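Local coordinates for pyridoxamine 5'-phosphate oxidase family protein (Corynebacterium diphtheriae NCTC 13129, PDB 3CP3), which is of unknown function but belongs to a family related to pyridoxamine 5'-phosphate oxidase, whose members typically bind FMN or a similar flavin, at residues S20-L32 with D41-A53. Numbering follows the deposited sequence.
Sequences SLSRLSSESVGRL and DIFPVNFVLDYSA. With ACY (acetic acid), chain B.
The ring of Phe47 fills the hollow where helix 17-25 gives way to strand 29-36. With chi1 at 75°, CG sits between the backbone N and the carbonyl carbon, and the ring swings toward the turn. Its CZ pushes in to 3.2 Å from Leu24 O, which lies at the ring edge, while CD2 reaches Gly30 N at 3.5 Å; Gly30 has no side chain, so the ring edge comes up against its backbone. Leu24 CD2 touches Phe47 CE1 at 3.7 Å, and the Leu24 side chain runs at about a right angle to that of Leu49. Leu49 CD2 in turn reaches the helix, 4.1 Å from Ser25 CB. One water donates to both Glu27 O and Phe47 O, joining the segments beside the ring. Beyond the turn the two segments pair as antiparallel strands; Gly30 and Val45 exchange two backbone hydrogen bonds, and Leu32 CD2 lies 3.6 Å from Phe43 CZ, with Leu32 CB above one face of the Phe43 ring, offset toward the rim. On the other face of the sheet, Val29 CG1 rests 4.1 Å from Pro44 CB, and both residues pack on Phe84 of the second subunit. This is a beta hairpin with its preceding helix folded over the later part of strand 39-50, in the probably split-barrel sheet of the FMN-binding clan.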
ATOM      1  N   SER A  20     -12.916  11.388   3.864  1.00 25.44           N
ATOM      2  CA  SER A  20     -11.845  10.644   3.214  1.00 25.89           C
ATOM      3  C   SER A  20     -10.791  11.534   2.565  1.00 25.37           C
ATOM      4  O   SER A  20      -9.556  11.378   2.786  1.00 27.83           O
ATOM      5  CB  SER A  20     -12.463   9.717   2.149  1.00 26.33           C
ATOM      6  OG  SER A  20     -13.106   8.645   2.832  1.00 26.41           O
ATOM      7  N   LEU A  21     -11.255  12.451   1.764  1.00 26.16           N
ATOM      8  CA  LEU A  21     -10.311  13.405   1.101  1.00 27.72           C
ATOM      9  C   LEU A  21      -9.613  14.370   2.058  1.00 28.92           C
ATOM     10  O   LEU A  21      -8.422  14.675   1.861  1.00 30.38           O
ATOM     11  CB  LEU A  21     -11.013  14.168  -0.008  1.00 27.90           C
ATOM     12  CG  LEU A  21     -11.434  13.261  -1.172  1.00 28.94           C
ATOM     13  CD1 LEU A  21     -12.311  14.086  -2.109  1.00 32.26           C
ATOM     14  CD2 LEU A  21     -10.220  12.653  -1.862  1.00 28.55           C
ATOM     15  N   SER A  22     -10.317  14.860   3.091  1.00 27.69           N
ATOM     16  CA  SER A  22      -9.604  15.655   4.103  1.00 26.49           C
ATOM     17  C   SER A  22      -8.480  14.823   4.747  1.00 26.72           C
ATOM     18  O   SER A  22      -7.316  15.279   4.944  1.00 26.53           O
ATOM     19  CB  SER A  22     -10.574  16.106   5.180  1.00 24.89           C
ATOM     20  OG  SER A  22     -11.611  16.894   4.616  1.00 25.34           O
ATOM     21  N   ARG A  23      -8.788  13.589   5.103  1.00 25.66           N
ATOM     22  CA  ARG A  23      -7.784  12.795   5.820  1.00 27.12           C
ATOM     23  C   ARG A  23      -6.618  12.463   4.882  1.00 28.26           C
ATOM     24  O   ARG A  23      -5.427  12.505   5.262  1.00 29.79           O
ATOM     25  CB  ARG A  23      -8.383  11.495   6.327  1.00 26.46           C
ATOM     26  CG  ARG A  23      -9.379  11.664   7.525  1.00 26.00           C
ATOM     27  CD  ARG A  23      -9.822  10.328   7.973  1.00 27.44           C
ATOM     28  NE  ARG A  23     -11.119  10.366   8.668  1.00 22.15           N
ATOM     29  CZ  ARG A  23     -11.458   9.541   9.645  1.00 25.20           C
ATOM     30  NH1 ARG A  23     -10.571   8.683  10.135  1.00 24.69           N
ATOM     31  NH2 ARG A  23     -12.698   9.597  10.156  1.00 19.81           N
ATOM     32  N   LEU A  24      -6.936  12.150   3.652  1.00 28.84           N
ATOM     33  CA  LEU A  24      -5.844  11.894   2.678  1.00 30.19           C
ATOM     34  C   LEU A  24      -4.929  13.135   2.532  1.00 29.95           C
ATOM     35  O   LEU A  24      -3.682  13.006   2.520  1.00 30.68           O
ATOM     36  CB  LEU A  24      -6.475  11.483   1.332  1.00 29.77           C
ATOM     37  CG  LEU A  24      -5.516  11.186   0.161  1.00 36.31           C
ATOM     38  CD1 LEU A  24      -5.876   9.868  -0.545  1.00 37.16           C
ATOM     39  CD2 LEU A  24      -5.624  12.321  -0.790  1.00 34.09           C
ATOM     40  N   SER A  25      -5.572  14.303   2.442  0.60 29.75           N
ATOM     41  CA  SER A  25      -4.957  15.634   2.387  0.60 29.50           C
ATOM     42  C   SER A  25      -4.037  15.991   3.565  0.60 30.19           C
ATOM     43  O   SER A  25      -3.169  16.866   3.431  0.60 30.07           O
ATOM     44  CB  SER A  25      -6.061  16.696   2.345  0.60 30.01           C
ATOM     45  OG  SER A  25      -6.411  17.090   3.665  0.60 27.65           O
ATOM     46  N   SER A  26      -4.233  15.328   4.716  1.00 29.77           N
ATOM     47  CA  SER A  26      -3.450  15.595   5.893  1.00 28.29           C
ATOM     48  C   SER A  26      -2.119  14.832   5.871  1.00 29.08           C
ATOM     49  O   SER A  26      -1.314  15.032   6.733  1.00 27.97           O
ATOM     50  CB  SER A  26      -4.193  15.207   7.162  1.00 27.55           C
ATOM     51  OG  SER A  26      -4.311  13.794   7.251  1.00 28.20           O
ATOM     52  N   GLU A  27      -1.914  13.921   4.935  1.00 28.43           N
ATOM     53  CA  GLU A  27      -0.661  13.188   4.892  1.00 29.13           C
ATOM     54  C   GLU A  27       0.095  13.726   3.665  1.00 29.08           C
ATOM     55  O   GLU A  27      -0.501  14.301   2.765  1.00 27.36           O
ATOM     56  CB  GLU A  27      -0.964  11.708   4.651  1.00 28.84           C
ATOM     57  CG  GLU A  27      -1.709  11.043   5.828  1.00 32.15           C
ATOM     58  CD  GLU A  27      -0.765  10.736   6.953  1.00 37.53           C
ATOM     59  OE1 GLU A  27       0.422  10.418   6.650  1.00 42.23           O
ATOM     60  OE2 GLU A  27      -1.170  10.817   8.119  1.00 40.75           O
ATOM     61  N   SER A  28       1.408  13.543   3.632  1.00 28.88           N
ATOM     62  CA  SER A  28       2.158  13.927   2.433  1.00 29.92           C
ATOM     63  C   SER A  28       2.835  12.740   1.746  1.00 30.35           C
ATOM     64  O   SER A  28       3.405  12.917   0.668  1.00 30.56           O
ATOM     65  CB  SER A  28       3.221  14.993   2.778  1.00 30.81           C
ATOM     66  OG  SER A  28       4.139  14.430   3.686  1.00 32.19           O
ATOM     67  N   VAL A  29       2.750  11.557   2.349  1.00 29.81           N
ATOM     68  CA  VAL A  29       3.251  10.313   1.742  1.00 31.05           C
ATOM     69  C   VAL A  29       2.108   9.356   1.479  1.00 30.67           C
ATOM     70  O   VAL A  29       1.312   9.095   2.373  1.00 30.12           O
ATOM     71  CB  VAL A  29       4.308   9.605   2.634  1.00 31.66           C
ATOM     72  CG1 VAL A  29       4.800   8.302   2.009  1.00 32.53           C
ATOM     73  CG2 VAL A  29       5.481  10.547   2.863  1.00 31.74           C
ATOM     74  N   GLY A  30       2.041   8.836   0.246  1.00 27.40           N
ATOM     75  CA  GLY A  30       1.030   7.812  -0.114  1.00 27.73           C
ATOM     76  C   GLY A  30       1.651   6.695  -0.935  1.00 28.60           C
ATOM     77  O   GLY A  30       2.851   6.763  -1.291  1.00 27.23           O
ATOM     78  N   ARG A  31       0.874   5.673  -1.257  1.00 26.68           N
ATOM     79  CA  ARG A  31       1.400   4.524  -1.981  1.00 25.64           C
ATOM     80  C   ARG A  31       0.685   4.356  -3.283  1.00 26.69           C
ATOM     81  O   ARG A  31      -0.550   4.341  -3.333  1.00 26.68           O
ATOM     82  CB  ARG A  31       1.155   3.262  -1.138  1.00 28.26           C
ATOM     83  CG  ARG A  31       1.920   3.389   0.195  1.00 29.87           C
ATOM     84  CD  ARG A  31       1.429   2.552   1.275  1.00 33.34           C
ATOM     85  NE  ARG A  31       2.148   3.021   2.448  1.00 33.93           N
ATOM     86  CZ  ARG A  31       1.623   3.881   3.298  1.00 43.64           C
ATOM     87  NH1 ARG A  31       0.322   4.255   3.166  1.00 34.89           N
ATOM     88  NH2 ARG A  31       2.367   4.288   4.312  1.00 41.67           N
ATOM     89  N   LEU A  32       1.458   4.199  -4.357  1.00 28.13           N
ATOM     90  CA  LEU A  32       0.858   3.970  -5.630  1.00 28.58           C
ATOM     91  C   LEU A  32       0.870   2.473  -5.923  1.00 29.48           C
ATOM     92  O   LEU A  32       1.922   1.824  -5.850  1.00 27.77           O
ATOM     93  CB  LEU A  32       1.651   4.722  -6.705  1.00 29.51           C
ATOM     94  CG  LEU A  32       0.968   4.738  -8.067  1.00 31.54           C
ATOM     95  CD1 LEU A  32      -0.210   5.714  -8.168  1.00 29.17           C
ATOM     96  CD2 LEU A  32       2.011   5.076  -9.114  1.00 33.59           C
ATOM     97  N   ASP A  41       2.983  -3.929  -8.400  1.00 28.61           N
ATOM     98  CA  ASP A  41       3.997  -3.351  -7.519  1.00 28.16           C
ATOM     99  C   ASP A  41       3.382  -2.204  -6.805  1.00 26.72           C
ATOM    100  O   ASP A  41       2.269  -1.773  -7.132  1.00 25.60           O
ATOM    101  CB  ASP A  41       5.276  -2.945  -8.291  1.00 30.04           C
ATOM    102  CG  ASP A  41       6.493  -2.687  -7.348  1.00 34.12           C
ATOM    103  OD1 ASP A  41       6.526  -3.143  -6.172  1.00 30.51           O
ATOM    104  OD2 ASP A  41       7.409  -1.970  -7.791  1.00 40.33           O
ATOM    105  N   ILE A  42       4.076  -1.744  -5.788  1.00 26.36           N
ATOM    106  CA  ILE A  42       3.598  -0.692  -4.983  1.00 26.93           C
ATOM    107  C   ILE A  42       4.799   0.084  -4.425  1.00 29.30           C
ATOM    108  O   ILE A  42       5.831  -0.508  -4.049  1.00 27.91           O
ATOM    109  CB  ILE A  42       2.738  -1.244  -3.822  1.00 26.81           C
ATOM    110  CG1 ILE A  42       2.292  -0.130  -2.898  1.00 26.67           C
ATOM    111  CG2 ILE A  42       3.452  -2.375  -3.084  1.00 26.32           C
ATOM    112  CD1 ILE A  42       1.384  -0.730  -1.760  1.00 25.67           C
ATOM    113  N   PHE A  43       4.666   1.410  -4.413  1.00 30.15           N
ATOM    114  CA  PHE A  43       5.738   2.213  -3.880  1.00 32.38           C
ATOM    115  C   PHE A  43       5.231   3.519  -3.303  1.00 31.06           C
ATOM    116  O   PHE A  43       4.274   4.083  -3.796  1.00 32.35           O
ATOM    117  CB  PHE A  43       6.820   2.442  -4.938  1.00 32.82           C
ATOM    118  CG  PHE A  43       6.306   2.953  -6.200  1.00 33.84           C
ATOM    119  CD1 PHE A  43       6.177   4.321  -6.401  1.00 35.79           C
ATOM    120  CD2 PHE A  43       5.939   2.064  -7.208  1.00 34.53           C
ATOM    121  CE1 PHE A  43       5.686   4.788  -7.612  1.00 39.22           C
ATOM    122  CE2 PHE A  43       5.447   2.489  -8.360  1.00 35.39           C
ATOM    123  CZ  PHE A  43       5.318   3.846  -8.596  1.00 36.50           C
ATOM    124  N   PRO A  44       5.892   4.003  -2.261  1.00 30.90           N
ATOM    125  CA  PRO A  44       5.468   5.234  -1.581  1.00 30.24           C
ATOM    126  C   PRO A  44       5.953   6.446  -2.368  1.00 29.58           C
ATOM    127  O   PRO A  44       7.007   6.366  -3.031  1.00 27.11           O
ATOM    128  CB  PRO A  44       6.167   5.147  -0.230  1.00 31.12           C
ATOM    129  CG  PRO A  44       7.251   4.206  -0.408  1.00 31.89           C
ATOM    130  CD  PRO A  44       7.074   3.402  -1.631  1.00 31.49           C
ATOM    131  N   VAL A  45       5.187   7.521  -2.348  1.00 27.19           N
ATOM    132  CA  VAL A  45       5.622   8.755  -3.002  1.00 28.95           C
ATOM    133  C   VAL A  45       5.152   9.890  -2.140  1.00 29.43           C
ATOM    134  O   VAL A  45       4.172   9.718  -1.401  1.00 28.20           O
ATOM    135  CB  VAL A  45       4.998   8.930  -4.418  1.00 28.95           C
ATOM    136  CG1 VAL A  45       5.541   7.934  -5.367  1.00 32.40           C
ATOM    137  CG2 VAL A  45       3.410   8.892  -4.413  1.00 28.52           C
ATOM    138  N   ASN A  46       5.849  11.030  -2.184  0.50 29.01           N
ATOM    139  CA  ASN A  46       5.296  12.290  -1.648  0.50 28.91           C
ATOM    140  C   ASN A  46       4.297  12.835  -2.690  0.50 28.56           C
ATOM    141  O   ASN A  46       4.599  12.909  -3.898  0.50 28.43           O
ATOM    142  CB  ASN A  46       6.404  13.340  -1.322  0.50 28.98           C
ATOM    143  CG  ASN A  46       7.252  12.975  -0.082  0.50 29.79           C
ATOM    144  OD1 ASN A  46       6.733  12.782   1.026  0.50 34.91           O
ATOM    145  ND2 ASN A  46       8.557  12.900  -0.269  0.50 27.81           N
ATOM    146  N   PHE A  47       3.109  13.215  -2.243  1.00 27.82           N
ATOM    147  CA  PHE A  47       2.021  13.624  -3.155  1.00 28.14           C
ATOM    148  C   PHE A  47       1.373  14.903  -2.600  1.00 28.40           C
ATOM    149  O   PHE A  47       1.535  15.255  -1.413  1.00 28.23           O
ATOM    150  CB  PHE A  47       0.944  12.487  -3.263  1.00 27.76           C
ATOM    151  CG  PHE A  47       0.072  12.405  -2.046  1.00 27.76           C
ATOM    152  CD1 PHE A  47      -1.181  13.036  -2.014  1.00 26.95           C
ATOM    153  CD2 PHE A  47       0.515  11.747  -0.916  1.00 27.12           C
ATOM    154  CE1 PHE A  47      -1.946  13.036  -0.856  1.00 26.66           C
ATOM    155  CE2 PHE A  47      -0.282  11.700   0.246  1.00 28.90           C
ATOM    156  CZ  PHE A  47      -1.513  12.351   0.277  1.00 26.15           C
ATOM    157  N   VAL A  48       0.575  15.546  -3.433  1.00 28.86           N
ATOM    158  CA  VAL A  48      -0.344  16.564  -2.961  1.00 29.47           C
ATOM    159  C   VAL A  48      -1.683  16.294  -3.637  1.00 31.86           C
ATOM    160  O   VAL A  48      -1.727  15.818  -4.781  1.00 29.75           O
ATOM    161  CB  VAL A  48       0.148  18.018  -3.279  1.00 28.84           C
ATOM    162  CG1 VAL A  48       1.268  18.439  -2.324  1.00 30.13           C
ATOM    163  CG2 VAL A  48       0.594  18.170  -4.784  1.00 28.32           C
ATOM    164  N   LEU A  49      -2.760  16.589  -2.913  1.00 32.69           N
ATOM    165  CA  LEU A  49      -4.107  16.547  -3.446  1.00 36.01           C
ATOM    166  C   LEU A  49      -4.486  17.925  -3.992  1.00 37.19           C
ATOM    167  O   LEU A  49      -4.374  18.923  -3.282  1.00 36.96           O
ATOM    168  CB  LEU A  49      -5.084  16.188  -2.310  1.00 35.31           C
ATOM    169  CG  LEU A  49      -6.563  16.142  -2.686  1.00 38.50           C
ATOM    170  CD1 LEU A  49      -6.813  14.919  -3.643  1.00 40.50           C
ATOM    171  CD2 LEU A  49      -7.411  16.004  -1.426  1.00 36.37           C
ATOM    172  N   ASP A  50      -4.945  17.968  -5.236  1.00 39.81           N
ATOM    173  CA  ASP A  50      -5.339  19.211  -5.915  1.00 43.52           C
ATOM    174  C   ASP A  50      -6.848  19.166  -6.186  1.00 45.55           C
ATOM    175  O   ASP A  50      -7.358  18.194  -6.730  1.00 46.23           O
ATOM    176  CB  ASP A  50      -4.558  19.391  -7.222  1.00 42.57           C
ATOM    177  CG  ASP A  50      -4.858  20.727  -7.912  1.00 44.15           C
ATOM    178  OD1 ASP A  50      -5.328  21.664  -7.231  1.00 43.00           O
ATOM    179  OD2 ASP A  50      -4.610  20.847  -9.132  1.00 44.68           O
ATOM    180  N   TYR A  51      -7.533  20.257  -5.855  0.50 47.18           N
ATOM    181  CA  TYR A  51      -8.999  20.364  -5.966  0.50 48.67           C
ATOM    182  C   TYR A  51      -9.531  21.206  -7.110  0.50 49.95           C
ATOM    183  O   TYR A  51     -10.746  21.292  -7.330  0.50 50.25           O
ATOM    184  CB  TYR A  51      -9.551  20.955  -4.680  0.50 48.56           C
ATOM    185  CG  TYR A  51      -9.862  19.903  -3.677  0.50 47.96           C
ATOM    186  CD1 TYR A  51     -10.717  18.850  -4.010  0.50 48.09           C
ATOM    187  CD2 TYR A  51      -9.313  19.947  -2.406  0.50 46.50           C
ATOM    188  CE1 TYR A  51     -11.015  17.874  -3.110  0.50 48.21           C
ATOM    189  CE2 TYR A  51      -9.608  18.982  -1.497  0.50 48.13           C
ATOM    190  CZ  TYR A  51     -10.463  17.940  -1.862  0.50 47.96           C
ATOM    191  OH  TYR A  51     -10.768  16.956  -0.977  0.50 49.05           O
ATOM    192  N   SER A  52      -8.563  21.764  -7.830  1.00 50.99           N
ATOM    193  CA  SER A  52      -8.798  22.902  -8.712  1.00 52.66           C
ATOM    194  C   SER A  52      -9.578  22.610 -10.005  1.00 54.29           C
ATOM    195  O   SER A  52     -10.000  23.547 -10.692  1.00 55.05           O
ATOM    196  CB  SER A  52      -7.465  23.577  -9.046  1.00 52.86           C
ATOM    197  OG  SER A  52      -6.934  24.226  -7.901  1.00 52.25           O
ATOM    198  N   ALA A  53      -9.761  21.336 -10.347  1.00 55.50           N
ATOM    199  CA  ALA A  53     -10.495  20.977 -11.566  1.00 56.51           C
ATOM    200  C   ALA A  53     -11.920  20.536 -11.219  1.00 57.18           C
ATOM    201  O   ALA A  53     -12.422  20.864 -10.136  1.00 58.26           O
ATOM    202  CB  ALA A  53      -9.753  19.893 -12.351  1.00 56.29           C
TER
HETATM  203  C   ACY B 201       0.846   7.314   5.165  1.00 47.79           C
HETATM  204  O   ACY B 201       0.216   7.468   4.095  1.00 44.92           O
HETATM  205  OXT ACY B 201       1.560   8.207   5.687  1.00 47.67           O
HETATM  206  CH3 ACY B 201       0.736   5.981   5.889  1.00 46.44           C
HETATM  207  O   HOH W   1      -0.111  16.097   0.612  1.00 30.26           O